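Local coordinates for protein tumor necrosis factor receptor superfamily member 11B (Mus musculus, PDB 4E4D) that acts as a secreted decoy receptor for the cytokine RANKL, neutralising its drive to osteoclast formation and so restraining osteoclast activation, at residues K67-V72 with E88-E93. Numbering follows the deposited sequence.
Sequences KELQSV and EGRYLE
Two side-chain pairs, Leu69 with Arg90 and Gln70 with Leu92, join residues 67-72 to residues 88-93. A type I beta turn runs from Lys67 to Gln70, its closing bond from Gln70 N to Lys67 O weak at 3.4 Å. A better-placed bond crosses the same turn: the backbone N of Lys67 holds Gln70 OE1 at 2.9 Å in a nearly straight bond (167°), which leaves NE2 of that amide to face Leu92. At the third turn position, Leu69 sets CD1 over one face of the Arg90 guanidinium, off-centre, although the close spacing is doubtful at this resolution. Extended from CG to NE and then turned at NE (chi4 -84°), Arg90 lays its guanidinium against the Leu69 methyl; its NH1 is bonded to Cys97 O and its NH2 forms a salt bridge to an acidic side chain of another protein's chain, two anchors that would limit rotation of the plane. The segments belong to the second and third cysteine-rich repeats of the TNF receptor fold and run into separate two-stranded antiparallel sheets, residues 70-74 with 83-86 and 90-93 with 96-99. CA atoms 9.1 Å apart for Gln70 and Leu92 leave this link to side chains. Gln70, straight past CG (chi2 -170°), brings NE2 to 4.0 Å from Leu92 CD1, the two side chains crossing at about a right angle, and both residues also touch Cys86.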
ATOM      1  N   LYS B  67      -0.182  19.781 -13.454  1.00 59.39           N
ATOM      2  CA  LYS B  67       1.133  19.146 -13.448  1.00 58.52           C
ATOM      3  C   LYS B  67       2.208  20.037 -14.081  1.00 59.50           C
ATOM      4  O   LYS B  67       1.946  21.187 -14.433  1.00 60.82           O
ATOM      5  CB  LYS B  67       1.071  17.792 -14.163  1.00 69.97           C
ATOM      6  CG  LYS B  67       0.364  16.697 -13.373  1.00 67.65           C
ATOM      7  CD  LYS B  67      -1.148  16.816 -13.462  1.00 69.07           C
ATOM      8  CE  LYS B  67      -1.838  15.633 -12.802  1.00 67.24           C
ATOM      9  NZ  LYS B  67      -1.631  15.607 -11.327  1.00 75.39           N
ATOM     10  N   GLU B  68       3.413  19.492 -14.226  1.00 61.58           N
ATOM     11  CA  GLU B  68       4.578  20.262 -14.663  1.00 59.77           C
ATOM     12  C   GLU B  68       4.413  20.867 -16.054  1.00 61.81           C
ATOM     13  O   GLU B  68       4.575  22.075 -16.236  1.00 64.60           O
ATOM     14  CB  GLU B  68       5.834  19.386 -14.644  1.00 58.96           C
ATOM     15  CG  GLU B  68       6.272  18.938 -13.256  1.00 57.24           C
ATOM     16  CD  GLU B  68       5.412  17.823 -12.696  1.00 59.48           C
ATOM     17  OE1 GLU B  68       5.050  16.905 -13.462  1.00 57.71           O
ATOM     18  OE2 GLU B  68       5.094  17.867 -11.490  1.00 66.77           O
ATOM     19  N   LEU B  69       4.111  20.024 -17.036  1.00 62.49           N
ATOM     20  CA  LEU B  69       4.003  20.479 -18.417  1.00 64.68           C
ATOM     21  C   LEU B  69       2.550  20.720 -18.804  1.00 65.85           C
ATOM     22  O   LEU B  69       2.136  20.419 -19.924  1.00 67.49           O
ATOM     23  CB  LEU B  69       4.633  19.457 -19.365  1.00 68.67           C
ATOM     24  CG  LEU B  69       6.066  19.035 -19.032  1.00 64.15           C
ATOM     25  CD1 LEU B  69       6.651  18.218 -20.171  1.00 66.57           C
ATOM     26  CD2 LEU B  69       6.938  20.245 -18.732  1.00 64.34           C
ATOM     27  N   GLN B  70       1.777  21.265 -17.869  1.00 68.50           N
ATOM     28  CA  GLN B  70       0.375  21.570 -18.117  1.00 66.30           C
ATOM     29  C   GLN B  70       0.101  23.059 -17.971  1.00 67.44           C
ATOM     30  O   GLN B  70       0.835  23.776 -17.293  1.00 66.87           O
ATOM     31  CB  GLN B  70      -0.524  20.789 -17.155  1.00 64.77           C
ATOM     32  CG  GLN B  70      -0.736  19.336 -17.539  1.00 64.46           C
ATOM     33  CD  GLN B  70      -1.820  18.669 -16.715  1.00 63.43           C
ATOM     34  OE1 GLN B  70      -2.003  18.981 -15.538  1.00 63.14           O
ATOM     35  NE2 GLN B  70      -2.553  17.753 -17.336  1.00 64.24           N
ATOM     36  N   SER B  71      -0.964  23.515 -18.621  1.00 69.26           N
ATOM     37  CA  SER B  71      -1.421  24.888 -18.490  1.00 70.60           C
ATOM     38  C   SER B  71      -2.849  24.887 -17.964  1.00 70.59           C
ATOM     39  O   SER B  71      -3.554  23.883 -18.065  1.00 70.17           O
ATOM     40  CB  SER B  71      -1.373  25.598 -19.841  1.00 73.33           C
ATOM     41  OG  SER B  71      -2.322  25.046 -20.734  1.00 74.73           O
ATOM     42  N   VAL B  72      -3.272  26.012 -17.402  1.00 71.22           N
ATOM     43  CA  VAL B  72      -4.648  26.162 -16.950  1.00 71.57           C
ATOM     44  C   VAL B  72      -5.514  26.667 -18.098  1.00 74.31           C
ATOM     45  O   VAL B  72      -5.483  27.850 -18.432  1.00 76.17           O
ATOM     46  CB  VAL B  72      -4.752  27.147 -15.770  1.00 71.23           C
ATOM     47  CG1 VAL B  72      -6.205  27.322 -15.347  1.00 71.81           C
ATOM     48  CG2 VAL B  72      -3.907  26.669 -14.600  1.00 68.80           C
ATOM     49  N   GLU B  88       1.809  21.188 -26.143  1.00 80.50           N
ATOM     50  CA  GLU B  88       1.653  20.685 -27.496  1.00 82.21           C
ATOM     51  C   GLU B  88       2.636  19.544 -27.725  1.00 81.60           C
ATOM     52  O   GLU B  88       3.818  19.657 -27.400  1.00 80.35           O
ATOM     53  CB  GLU B  88       1.885  21.806 -28.512  1.00 85.02           C
ATOM     54  CG  GLU B  88       0.763  22.840 -28.568  1.00 88.91           C
ATOM     55  CD  GLU B  88       0.469  23.477 -27.217  1.00 95.50           C
ATOM     56  OE1 GLU B  88       1.351  23.447 -26.332  1.00 87.59           O
ATOM     57  OE2 GLU B  88      -0.649  24.005 -27.038  1.00 91.19           O
ATOM     58  N   GLY B  89       2.137  18.440 -28.269  1.00 74.63           N
ATOM     59  CA  GLY B  89       2.965  17.280 -28.532  1.00 75.06           C
ATOM     60  C   GLY B  89       2.990  16.296 -27.378  1.00 71.57           C
ATOM     61  O   GLY B  89       3.766  15.341 -27.389  1.00 71.65           O
ATOM     62  N   ARG B  90       2.139  16.523 -26.381  1.00 68.88           N
ATOM     63  CA  ARG B  90       2.082  15.650 -25.213  1.00 65.79           C
ATOM     64  C   ARG B  90       0.645  15.281 -24.861  1.00 66.15           C
ATOM     65  O   ARG B  90      -0.303  15.911 -25.329  1.00 70.28           O
ATOM     66  CB  ARG B  90       2.747  16.323 -24.012  1.00 61.57           C
ATOM     67  CG  ARG B  90       4.221  16.611 -24.205  1.00 61.46           C
ATOM     68  CD  ARG B  90       4.824  17.289 -22.989  1.00 57.72           C
ATOM     69  NE  ARG B  90       6.257  17.514 -23.152  1.00 58.90           N
ATOM     70  CZ  ARG B  90       7.198  16.605 -22.904  1.00 58.78           C
ATOM     71  NH1 ARG B  90       6.871  15.392 -22.475  1.00 62.35           N
ATOM     72  NH2 ARG B  90       8.474  16.910 -23.090  1.00 59.14           N
ATOM     73  N   TYR B  91       0.496  14.250 -24.036  1.00 64.71           N
ATOM     74  CA  TYR B  91      -0.815  13.820 -23.566  1.00 65.24           C
ATOM     75  C   TYR B  91      -0.693  13.309 -22.137  1.00 61.75           C
ATOM     76  O   TYR B  91       0.375  12.858 -21.721  1.00 60.04           O
ATOM     77  CB  TYR B  91      -1.371  12.720 -24.467  1.00 70.20           C
ATOM     78  CG  TYR B  91      -0.694  11.384 -24.277  1.00 73.17           C
ATOM     79  CD1 TYR B  91       0.584  11.155 -24.766  1.00 71.55           C
ATOM     80  CD2 TYR B  91      -1.332  10.350 -23.605  1.00 70.49           C
ATOM     81  CE1 TYR B  91       1.207   9.936 -24.592  1.00 75.03           C
ATOM     82  CE2 TYR B  91      -0.717   9.129 -23.426  1.00 71.25           C
ATOM     83  CZ  TYR B  91       0.552   8.927 -23.921  1.00 71.39           C
ATOM     84  OH  TYR B  91       1.169   7.711 -23.747  1.00 72.59           O
ATOM     85  N   LEU B  92      -1.787  13.375 -21.386  1.00 65.81           N
ATOM     86  CA  LEU B  92      -1.768  12.973 -19.985  1.00 61.47           C
ATOM     87  C   LEU B  92      -1.849  11.456 -19.835  1.00 60.86           C
ATOM     88  O   LEU B  92      -2.855  10.837 -20.184  1.00 63.32           O
ATOM     89  CB  LEU B  92      -2.917  13.637 -19.224  1.00 57.06           C
ATOM     90  CG  LEU B  92      -2.941  13.378 -17.715  1.00 57.88           C
ATOM     91  CD1 LEU B  92      -1.666  13.889 -17.057  1.00 51.95           C
ATOM     92  CD2 LEU B  92      -4.166  14.017 -17.081  1.00 53.62           C
ATOM     93  N   GLU B  93      -0.775  10.868 -19.317  1.00 66.05           N
ATOM     94  CA  GLU B  93      -0.726   9.437 -19.045  1.00 70.51           C
ATOM     95  C   GLU B  93      -0.471   9.214 -17.557  1.00 62.91           C
ATOM     96  O   GLU B  93       0.647   9.393 -17.075  1.00 54.66           O
ATOM     97  CB  GLU B  93       0.378   8.776 -19.875  1.00 71.81           C
ATOM     98  CG  GLU B  93       0.516   7.277 -19.659  1.00 72.30           C
ATOM     99  CD  GLU B  93      -0.718   6.503 -20.083  1.00 81.25           C
ATOM    100  OE1 GLU B  93      -0.802   5.297 -19.771  1.00 86.00           O
ATOM    101  OE2 GLU B  93      -1.602   7.097 -20.735  1.00 89.22           O
TER